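Local atomic coordinates of P450 epoxidase (PDB entry 1Q5D), a protein that belongs to the cytochrome P450 family, a mainly helical haem-binding fold, and holds protoporphyrin IX containing iron in its interior. Residues 169-174 against 206-211; 173-178 against 250-255. All blocks are in the same frame, centred on the assembly; numbering follows the deposited sequence.

Interaction 1 of 2, residues 169-174 against 206-211; sequences DEKFRR and LALLHG
K171 and F172 reach across to L208 while, away from this contact, R173 NH2 is held by the carboxylate of its own helical turn: it meets E170 OE2 at 3.0 Å in a weak, bent hydrogen bond within a salt bridge. No hydrogen bond crosses between the segments; the side chains meet through carbon. L208 spreads its methyls round the F172 ring. L208 CD1 stands over one face, 4.2 Å from the ring centroid and 14° off the normal, a CH-pi contact displaced toward the rim; L208 CD2 presses tightly on F172 CZ at 3.2 Å. The segments lie on the P450 F and G helices, 169-182 and 195-218; the segment axes approach to 10.4 Å, with 126° between their N-to-C directions, far from antiparallel. The ring bridges this wide gap, and its rim meets L209 N, 3.9 Å from F172 CZ and near the ring plane. The exposed K171 crosses L208 at about a right angle. L208 CD1 lies 3.8 Å from K171 CB, and the bend at chi3 (-88°) brings K171 CE to within 3.9 Å of the same methyl. F172 also packs on M155 and V164, and L209 on V245 and V248 of helix 241-255.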
ATOM      1  N   ASP A 169       8.187 -16.300  -6.596  1.00 40.49           N
ATOM      2  CA  ASP A 169       7.951 -15.209  -5.661  1.00 40.03           C
ATOM      3  C   ASP A 169       8.853 -14.008  -5.912  1.00 40.03           C
ATOM      4  O   ASP A 169       8.376 -12.883  -6.003  1.00 38.70           O
ATOM      5  CB  ASP A 169       8.110 -15.698  -4.232  1.00 39.62           C
ATOM      6  CG  ASP A 169       6.850 -16.375  -3.710  1.00 39.16           C
ATOM      7  OD1 ASP A 169       6.830 -16.729  -2.525  1.00 39.73           O
ATOM      8  OD2 ASP A 169       5.841 -16.601  -4.412  1.00 38.87           O
ATOM      9  N   GLU A 170      10.153 -14.260  -6.022  1.00 41.07           N
ATOM     10  CA  GLU A 170      11.132 -13.189  -6.177  1.00 42.53           C
ATOM     11  C   GLU A 170      10.903 -12.381  -7.440  1.00 41.08           C
ATOM     12  O   GLU A 170      11.016 -11.160  -7.423  1.00 41.30           O
ATOM     13  CB  GLU A 170      12.560 -13.745  -6.144  1.00 45.85           C
ATOM     14  CG  GLU A 170      13.137 -13.836  -4.736  1.00 49.64           C
ATOM     15  CD  GLU A 170      13.102 -12.504  -4.014  1.00 52.18           C
ATOM     16  OE1 GLU A 170      13.461 -11.478  -4.640  1.00 53.45           O
ATOM     17  OE2 GLU A 170      12.714 -12.476  -2.819  1.00 53.93           O
ATOM     18  N   LYS A 171      10.568 -13.062  -8.529  1.00 39.55           N
ATOM     19  CA  LYS A 171      10.303 -12.383  -9.788  1.00 38.79           C
ATOM     20  C   LYS A 171       9.023 -11.554  -9.737  1.00 36.30           C
ATOM     21  O   LYS A 171       8.965 -10.446 -10.282  1.00 34.12           O
ATOM     22  CB  LYS A 171      10.241 -13.384 -10.939  1.00 40.90           C
ATOM     23  CG  LYS A 171      11.618 -13.891 -11.364  1.00 44.20           C
ATOM     24  CD  LYS A 171      11.593 -14.495 -12.767  1.00 45.91           C
ATOM     25  CE  LYS A 171      11.236 -15.976 -12.732  1.00 47.39           C
ATOM     26  NZ  LYS A 171      11.672 -16.672 -13.999  1.00 48.77           N
ATOM     27  N   PHE A 172       7.995 -12.083  -9.080  1.00 33.11           N
ATOM     28  CA  PHE A 172       6.757 -11.324  -8.942  1.00 31.04           C
ATOM     29  C   PHE A 172       6.870 -10.139  -7.983  1.00 29.37           C
ATOM     30  O   PHE A 172       6.241  -9.101  -8.211  1.00 27.66           O
ATOM     31  CB  PHE A 172       5.589 -12.233  -8.551  1.00 30.94           C
ATOM     32  CG  PHE A 172       4.923 -12.880  -9.723  1.00 31.99           C
ATOM     33  CD1 PHE A 172       4.659 -14.234  -9.726  1.00 32.57           C
ATOM     34  CD2 PHE A 172       4.561 -12.128 -10.830  1.00 32.11           C
ATOM     35  CE1 PHE A 172       4.043 -14.821 -10.817  1.00 33.20           C
ATOM     36  CE2 PHE A 172       3.938 -12.710 -11.917  1.00 32.59           C
ATOM     37  CZ  PHE A 172       3.689 -14.058 -11.913  1.00 32.23           C
ATOM     38  N   ARG A 173       7.637 -10.298  -6.909  1.00 29.88           N
ATOM     39  CA  ARG A 173       7.861  -9.191  -5.995  1.00 31.52           C
ATOM     40  C   ARG A 173       8.583  -8.060  -6.712  1.00 31.51           C
ATOM     41  O   ARG A 173       8.299  -6.888  -6.477  1.00 31.45           O
ATOM     42  CB  ARG A 173       8.694  -9.621  -4.783  1.00 33.58           C
ATOM     43  CG  ARG A 173       9.041  -8.447  -3.885  1.00 36.41           C
ATOM     44  CD  ARG A 173       9.587  -8.792  -2.527  1.00 38.32           C
ATOM     45  NE  ARG A 173      10.900  -9.434  -2.589  1.00 41.34           N
ATOM     46  CZ  ARG A 173      11.988  -8.886  -3.107  1.00 43.95           C
ATOM     47  NH1 ARG A 173      11.946  -7.670  -3.650  1.00 45.07           N
ATOM     48  NH2 ARG A 173      13.133  -9.562  -3.088  1.00 45.20           N
ATOM     49  N   ARG A 174       9.526  -8.419  -7.576  1.00 32.20           N
ATOM     50  CA  ARG A 174      10.289  -7.428  -8.327  1.00 33.66           C
ATOM     51  C   ARG A 174       9.368  -6.722  -9.292  1.00 31.79           C
ATOM     52  O   ARG A 174       9.432  -5.495  -9.439  1.00 31.01           O
ATOM     53  CB  ARG A 174      11.482  -8.070  -9.054  1.00 37.13           C
ATOM     54  CG  ARG A 174      12.632  -8.456  -8.130  1.00 41.34           C
ATOM     55  CD  ARG A 174      13.868  -9.048  -8.835  1.00 45.40           C
ATOM     56  NE  ARG A 174      14.044  -8.522 -10.187  1.00 48.35           N
ATOM     57  CZ  ARG A 174      13.942  -9.246 -11.299  1.00 50.32           C
ATOM     58  NH1 ARG A 174      13.671 -10.546 -11.236  1.00 50.75           N
ATOM     59  NH2 ARG A 174      14.113  -8.670 -12.483  1.00 51.49           N
ATOM     60  N   LEU A 206       4.931  -9.128 -16.516  1.00 31.10           N
ATOM     61  CA  LEU A 206       3.739  -9.249 -17.329  1.00 32.45           C
ATOM     62  C   LEU A 206       3.770 -10.543 -18.136  1.00 33.01           C
ATOM     63  O   LEU A 206       2.734 -11.196 -18.279  1.00 31.99           O
ATOM     64  CB  LEU A 206       3.557  -8.034 -18.246  1.00 32.09           C
ATOM     65  CG  LEU A 206       3.125  -6.719 -17.591  1.00 32.23           C
ATOM     66  CD1 LEU A 206       3.275  -5.567 -18.563  1.00 31.83           C
ATOM     67  CD2 LEU A 206       1.684  -6.806 -17.078  1.00 32.77           C
ATOM     68  N   ALA A 207       4.956 -10.910 -18.643  1.00 32.77           N
ATOM     69  CA  ALA A 207       5.134 -12.173 -19.371  1.00 33.85           C
ATOM     70  C   ALA A 207       4.815 -13.363 -18.474  1.00 34.16           C
ATOM     71  O   ALA A 207       4.057 -14.254 -18.854  1.00 33.24           O
ATOM     72  CB  ALA A 207       6.564 -12.300 -19.895  1.00 33.21           C
ATOM     73  N   LEU A 208       5.426 -13.368 -17.298  1.00 34.45           N
ATOM     74  CA  LEU A 208       5.213 -14.399 -16.297  1.00 36.40           C
ATOM     75  C   LEU A 208       3.735 -14.507 -15.925  1.00 35.92           C
ATOM     76  O   LEU A 208       3.175 -15.607 -15.855  1.00 34.16           O
ATOM     77  CB  LEU A 208       6.037 -14.082 -15.061  1.00 38.90           C
ATOM     78  CG  LEU A 208       6.597 -15.261 -14.279  1.00 41.17           C
ATOM     79  CD1 LEU A 208       7.559 -14.764 -13.216  1.00 42.29           C
ATOM     80  CD2 LEU A 208       5.480 -16.062 -13.655  1.00 41.90           C
ATOM     81  N   LEU A 209       3.105 -13.362 -15.686  1.00 34.67           N
ATOM     82  CA  LEU A 209       1.682 -13.332 -15.379  1.00 35.02           C
ATOM     83  C   LEU A 209       0.878 -13.981 -16.503  1.00 35.59           C
ATOM     84  O   LEU A 209      -0.038 -14.766 -16.246  1.00 34.77           O
ATOM     85  CB  LEU A 209       1.213 -11.891 -15.140  1.00 34.76           C
ATOM     86  CG  LEU A 209      -0.284 -11.716 -14.884  1.00 35.27           C
ATOM     87  CD1 LEU A 209      -0.733 -12.529 -13.677  1.00 34.98           C
ATOM     88  CD2 LEU A 209      -0.621 -10.249 -14.712  1.00 35.56           C
ATOM     89  N   HIS A 210       1.228 -13.658 -17.750  1.00 36.40           N
ATOM     90  CA  HIS A 210       0.554 -14.235 -18.912  1.00 38.06           C
ATOM     91  C   HIS A 210       0.657 -15.769 -18.897  1.00 37.24           C
ATOM     92  O   HIS A 210      -0.327 -16.478 -19.178  1.00 37.07           O
ATOM     93  CB  HIS A 210       1.152 -13.664 -20.203  1.00 41.42           C
ATOM     94  CG  HIS A 210       0.459 -14.120 -21.448  1.00 44.81           C
ATOM     95  ND1 HIS A 210      -0.854 -13.806 -21.726  1.00 46.60           N
ATOM     96  CD2 HIS A 210       0.899 -14.857 -22.496  1.00 46.52           C
ATOM     97  CE1 HIS A 210      -1.198 -14.340 -22.886  1.00 47.32           C
ATOM     98  NE2 HIS A 210      -0.151 -14.982 -23.375  1.00 47.59           N
ATOM     99  N   GLY A 211       1.834 -16.271 -18.541  1.00 35.91           N
ATOM    100  CA  GLY A 211       2.062 -17.706 -18.418  1.00 35.49           C
ATOM    101  C   GLY A 211       1.262 -18.377 -17.309  1.00 34.52           C
ATOM    102  O   GLY A 211       0.766 -19.501 -17.477  1.00 33.22           O
TER

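Interaction 2 of 2, residues 173-178 against 250-255; sequences RRFGSA and AIIAAG. With HEM (protoporphyrin IX containing Fe), chain B.
This is a buried, close-packed helix crossing without hydrogen bonds, where helix 169-182 lies over helix 241-255 beside the haem. The segment axes come within 7.5 Å at 77°, and the point of nearest approach is a glycine: G176 CA sits 3.7 Å from A253 CA. With no side chain on G176, the two backbones can come this near, and A253 CB rests against G176 O at 3.6 Å. I252 packs next to the glycine. Its CG2 lies anti to the backbone N (CG1 at chi1 -66°), which aims that methyl at the other helix, where it touches G176 CA and meets the F175 ring at its edge, 3.9 Å from F175 CD2. The F175 and I252 side chains cross at about a right angle, and M155, I158 and L162 pack against I252 from outside the pair. Helix 241-255 turns another side to the cofactor: A254 CB lies 3.4 Å from haem CHD, and G255 CA 3.3 Å from haem C2C. A254 O accepts a hydrogen bond from the water bound to the iron at 2.2 Å, and it is also hydrogen-bonded to T258 OG1. A250 and A254 touch the second bound ligand, the dioxabicycloheptadecanedione EPB. The run A254, G255, T256, D257, T258 matches the Ala-Gly-x-Asp-Thr signature of the long P450 helix at the distal side of the haem.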
ATOM      1  N   ARG A 173       7.637 -10.298  -6.909  1.00 29.88           N
ATOM      2  CA  ARG A 173       7.861  -9.191  -5.995  1.00 31.52           C
ATOM      3  C   ARG A 173       8.583  -8.060  -6.712  1.00 31.51           C
ATOM      4  O   ARG A 173       8.299  -6.888  -6.477  1.00 31.45           O
ATOM      5  CB  ARG A 173       8.694  -9.621  -4.783  1.00 33.58           C
ATOM      6  CG  ARG A 173       9.041  -8.447  -3.885  1.00 36.41           C
ATOM      7  CD  ARG A 173       9.587  -8.792  -2.527  1.00 38.32           C
ATOM      8  NE  ARG A 173      10.900  -9.434  -2.589  1.00 41.34           N
ATOM      9  CZ  ARG A 173      11.988  -8.886  -3.107  1.00 43.95           C
ATOM     10  NH1 ARG A 173      11.946  -7.670  -3.650  1.00 45.07           N
ATOM     11  NH2 ARG A 173      13.133  -9.562  -3.088  1.00 45.20           N
ATOM     12  N   ARG A 174       9.526  -8.419  -7.576  1.00 32.20           N
ATOM     13  CA  ARG A 174      10.289  -7.428  -8.327  1.00 33.66           C
ATOM     14  C   ARG A 174       9.368  -6.722  -9.292  1.00 31.79           C
ATOM     15  O   ARG A 174       9.432  -5.495  -9.439  1.00 31.01           O
ATOM     16  CB  ARG A 174      11.482  -8.070  -9.054  1.00 37.13           C
ATOM     17  CG  ARG A 174      12.632  -8.456  -8.130  1.00 41.34           C
ATOM     18  CD  ARG A 174      13.868  -9.048  -8.835  1.00 45.40           C
ATOM     19  NE  ARG A 174      14.044  -8.522 -10.187  1.00 48.35           N
ATOM     20  CZ  ARG A 174      13.942  -9.246 -11.299  1.00 50.32           C
ATOM     21  NH1 ARG A 174      13.671 -10.546 -11.236  1.00 50.75           N
ATOM     22  NH2 ARG A 174      14.113  -8.670 -12.483  1.00 51.49           N
ATOM     23  N   PHE A 175       8.495  -7.491  -9.939  1.00 29.34           N
ATOM     24  CA  PHE A 175       7.478  -6.931 -10.804  1.00 28.66           C
ATOM     25  C   PHE A 175       6.566  -5.969 -10.017  1.00 28.77           C
ATOM     26  O   PHE A 175       6.286  -4.850 -10.452  1.00 27.53           O
ATOM     27  CB  PHE A 175       6.628  -8.052 -11.399  1.00 28.66           C
ATOM     28  CG  PHE A 175       5.345  -7.569 -12.001  1.00 28.65           C
ATOM     29  CD1 PHE A 175       5.344  -6.892 -13.214  1.00 27.74           C
ATOM     30  CD2 PHE A 175       4.138  -7.775 -11.345  1.00 28.30           C
ATOM     31  CE1 PHE A 175       4.180  -6.434 -13.766  1.00 28.17           C
ATOM     32  CE2 PHE A 175       2.952  -7.315 -11.890  1.00 29.06           C
ATOM     33  CZ  PHE A 175       2.963  -6.653 -13.107  1.00 29.74           C
ATOM     34  N   GLY A 176       6.091  -6.427  -8.862  1.00 27.40           N
ATOM     35  CA  GLY A 176       5.181  -5.627  -8.053  1.00 27.63           C
ATOM     36  C   GLY A 176       5.805  -4.306  -7.655  1.00 27.61           C
ATOM     37  O   GLY A 176       5.215  -3.253  -7.852  1.00 27.78           O
ATOM     38  N   SER A 177       7.010  -4.367  -7.108  1.00 28.11           N
ATOM     39  CA  SER A 177       7.693  -3.175  -6.630  1.00 30.34           C
ATOM     40  C   SER A 177       8.072  -2.224  -7.785  1.00 30.05           C
ATOM     41  O   SER A 177       7.928  -0.994  -7.666  1.00 29.14           O
ATOM     42  CB  SER A 177       8.902  -3.595  -5.782  1.00 31.05           C
ATOM     43  OG  SER A 177       9.620  -2.470  -5.343  1.00 34.26           O
ATOM     44  N   ALA A 178       8.514  -2.798  -8.906  1.00 28.42           N
ATOM     45  CA  ALA A 178       8.848  -2.028 -10.109  1.00 29.09           C
ATOM     46  C   ALA A 178       7.627  -1.359 -10.727  1.00 28.17           C
ATOM     47  O   ALA A 178       7.680  -0.208 -11.133  1.00 28.50           O
ATOM     48  CB  ALA A 178       9.531  -2.928 -11.162  1.00 28.75           C
ATOM     49  N   ALA A 250      -2.389  -5.355 -10.772  1.00 27.62           N
ATOM     50  CA  ALA A 250      -2.568  -4.308  -9.767  1.00 28.87           C
ATOM     51  C   ALA A 250      -2.572  -4.887  -8.354  1.00 27.47           C
ATOM     52  O   ALA A 250      -1.984  -4.312  -7.430  1.00 28.31           O
ATOM     53  CB  ALA A 250      -3.844  -3.510 -10.053  1.00 28.52           C
ATOM     54  N   ILE A 251      -3.184  -6.056  -8.195  1.00 27.56           N
ATOM     55  CA  ILE A 251      -3.186  -6.728  -6.908  1.00 26.73           C
ATOM     56  C   ILE A 251      -1.768  -7.038  -6.435  1.00 26.38           C
ATOM     57  O   ILE A 251      -1.434  -6.824  -5.271  1.00 25.76           O
ATOM     58  CB  ILE A 251      -4.055  -8.022  -6.950  1.00 28.00           C
ATOM     59  CG1 ILE A 251      -5.544  -7.644  -6.977  1.00 27.78           C
ATOM     60  CG2 ILE A 251      -3.737  -8.882  -5.736  1.00 27.71           C
ATOM     61  CD1 ILE A 251      -6.498  -8.774  -7.335  1.00 29.00           C
ATOM     62  N   ILE A 252      -0.931  -7.535  -7.338  1.00 26.14           N
ATOM     63  CA  ILE A 252       0.454  -7.813  -6.991  1.00 26.78           C
ATOM     64  C   ILE A 252       1.213  -6.535  -6.644  1.00 26.39           C
ATOM     65  O   ILE A 252       1.925  -6.483  -5.645  1.00 27.54           O
ATOM     66  CB  ILE A 252       1.160  -8.574  -8.135  1.00 27.23           C
ATOM     67  CG1 ILE A 252       0.528  -9.973  -8.276  1.00 27.04           C
ATOM     68  CG2 ILE A 252       2.643  -8.690  -7.823  1.00 26.77           C
ATOM     69  CD1 ILE A 252       0.827 -10.706  -9.561  1.00 28.95           C
ATOM     70  N   ALA A 253       1.072  -5.520  -7.487  1.00 26.12           N
ATOM     71  CA  ALA A 253       1.790  -4.262  -7.296  1.00 27.03           C
ATOM     72  C   ALA A 253       1.288  -3.461  -6.066  1.00 28.31           C
ATOM     73  O   ALA A 253       2.060  -2.761  -5.393  1.00 27.62           O
ATOM     74  CB  ALA A 253       1.681  -3.420  -8.558  1.00 27.39           C
ATOM     75  N   ALA A 254      -0.006  -3.537  -5.796  1.00 27.71           N
ATOM     76  CA  ALA A 254      -0.573  -2.770  -4.697  1.00 29.06           C
ATOM     77  C   ALA A 254      -0.325  -3.444  -3.354  1.00 29.32           C
ATOM     78  O   ALA A 254      -0.247  -2.768  -2.320  1.00 29.95           O
ATOM     79  CB  ALA A 254      -2.073  -2.537  -4.912  1.00 28.32           C
ATOM     80  N   GLY A 255      -0.205  -4.767  -3.369  1.00 30.32           N
ATOM     81  CA  GLY A 255      -0.186  -5.547  -2.139  1.00 30.22           C
ATOM     82  C   GLY A 255       1.184  -5.967  -1.651  1.00 30.21           C
ATOM     83  O   GLY A 255       1.307  -6.599  -0.601  1.00 30.12           O
TER
HETATM   84  CHA HEM B 440      -6.351   0.569  -2.972  1.00 26.23           C
HETATM   85  CHB HEM B 440      -3.759   1.194   1.043  1.00 24.24           C
HETATM   86  CHC HEM B 440      -2.611  -3.531   1.031  1.00 24.84           C
HETATM   87  CHD HEM B 440      -4.702  -4.002  -3.271  1.00 25.90           C
HETATM   88  C1A HEM B 440      -5.823   1.123  -1.836  1.00 26.19           C
HETATM   89  C2A HEM B 440      -6.064   2.464  -1.357  1.00 26.62           C
HETATM   90  C3A HEM B 440      -5.333   2.646  -0.257  1.00 26.01           C
HETATM   91  C4A HEM B 440      -4.613   1.420  -0.000  1.00 26.16           C
HETATM   92  CMA HEM B 440      -5.278   3.940   0.601  1.00 27.78           C
HETATM   93  CAA HEM B 440      -7.009   3.492  -2.024  1.00 27.78           C
HETATM   94  CBA HEM B 440      -6.215   4.466  -2.899  1.00 28.37           C
HETATM   95  CGA HEM B 440      -7.157   5.520  -3.455  1.00 30.70           C
HETATM   96  O1A HEM B 440      -6.720   6.350  -4.312  1.00 30.17           O
HETATM   97  O2A HEM B 440      -8.359   5.525  -3.061  1.00 31.40           O
HETATM   98  C1B HEM B 440      -3.246  -0.032   1.356  1.00 25.03           C
HETATM   99  C2B HEM B 440      -2.439  -0.281   2.525  1.00 25.56           C
HETATM  100  C3B HEM B 440      -2.107  -1.562   2.519  1.00 26.09           C
HETATM  101  C4B HEM B 440      -2.694  -2.190   1.354  1.00 25.88           C
HETATM  102  CMB HEM B 440      -1.987   0.753   3.592  1.00 25.72           C
HETATM  103  CAB HEM B 440      -1.251  -2.182   3.637  1.00 27.76           C
HETATM  104  CBB HEM B 440      -0.591  -3.323   3.465  1.00 30.06           C
HETATM  105  C1C HEM B 440      -3.105  -4.094  -0.107  1.00 24.90           C
HETATM  106  C2C HEM B 440      -3.043  -5.492  -0.472  1.00 25.32           C
HETATM  107  C3C HEM B 440      -3.625  -5.607  -1.670  1.00 25.85           C
HETATM  108  C4C HEM B 440      -4.080  -4.292  -2.080  1.00 26.41           C
HETATM  109  CMC HEM B 440      -2.404  -6.592   0.417  1.00 24.22           C
HETATM  110  CAC HEM B 440      -3.846  -6.845  -2.557  1.00 26.49           C
HETATM  111  CBC HEM B 440      -3.681  -8.073  -2.072  1.00 30.33           C
HETATM  112  C1D HEM B 440      -5.273  -2.801  -3.608  1.00 25.99           C
HETATM  113  C2D HEM B 440      -5.879  -2.546  -4.881  1.00 25.66           C
HETATM  114  C3D HEM B 440      -6.400  -1.131  -4.797  1.00 25.66           C
HETATM  115  C4D HEM B 440      -6.036  -0.666  -3.486  1.00 25.70           C
HETATM  116  CMD HEM B 440      -5.993  -3.521  -6.064  1.00 25.66           C
HETATM  117  CAD HEM B 440      -7.176  -0.357  -5.877  1.00 26.21           C
HETATM  118  CBD HEM B 440      -8.636  -0.359  -5.406  1.00 26.45           C
HETATM  119  CGD HEM B 440      -9.508   0.405  -6.370  1.00 27.26           C
HETATM  120  O1D HEM B 440      -9.005   1.392  -6.964  1.00 26.46           O
HETATM  121  O2D HEM B 440     -10.704   0.027  -6.560  1.00 28.25           O
HETATM  122  NA  HEM B 440      -4.932   0.501  -0.989  1.00 25.28           N
HETATM  123  NB  HEM B 440      -3.404  -1.219   0.639  1.00 24.90           N
HETATM  124  NC  HEM B 440      -3.730  -3.401  -1.113  1.00 25.94           N
HETATM  125  ND  HEM B 440      -5.372  -1.673  -2.810  1.00 25.77           N
HETATM  126 FE   HEM B 440      -4.480  -1.483  -0.967  1.00 26.02          FE
HETATM  127  O   HOH W   1      -2.649  -0.834  -2.014  1.00 32.96           O

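Both contacts use helix 169-182, which packs on helix 195-218 in one and on helix 241-255 in the other; those two also touch each other through L209. The segments share R173 and R174, and the contact centres are 9 Å apart. Interaction 1 is partly buried and nearer the surface, a wide gap bridged by an aromatic ring, leucine methyls and a lysine chain. Interaction 2 is wholly buried, with a glycine and an alanine at the crossing and an isoleucine methyl at the edge of a phenylalanine ring. Neither has a hydrogen bond across its segments. They join directly where F172 O packs on I252 CG2 and the F175 ring on L206 N, but interaction 2 alone adjoins the haem.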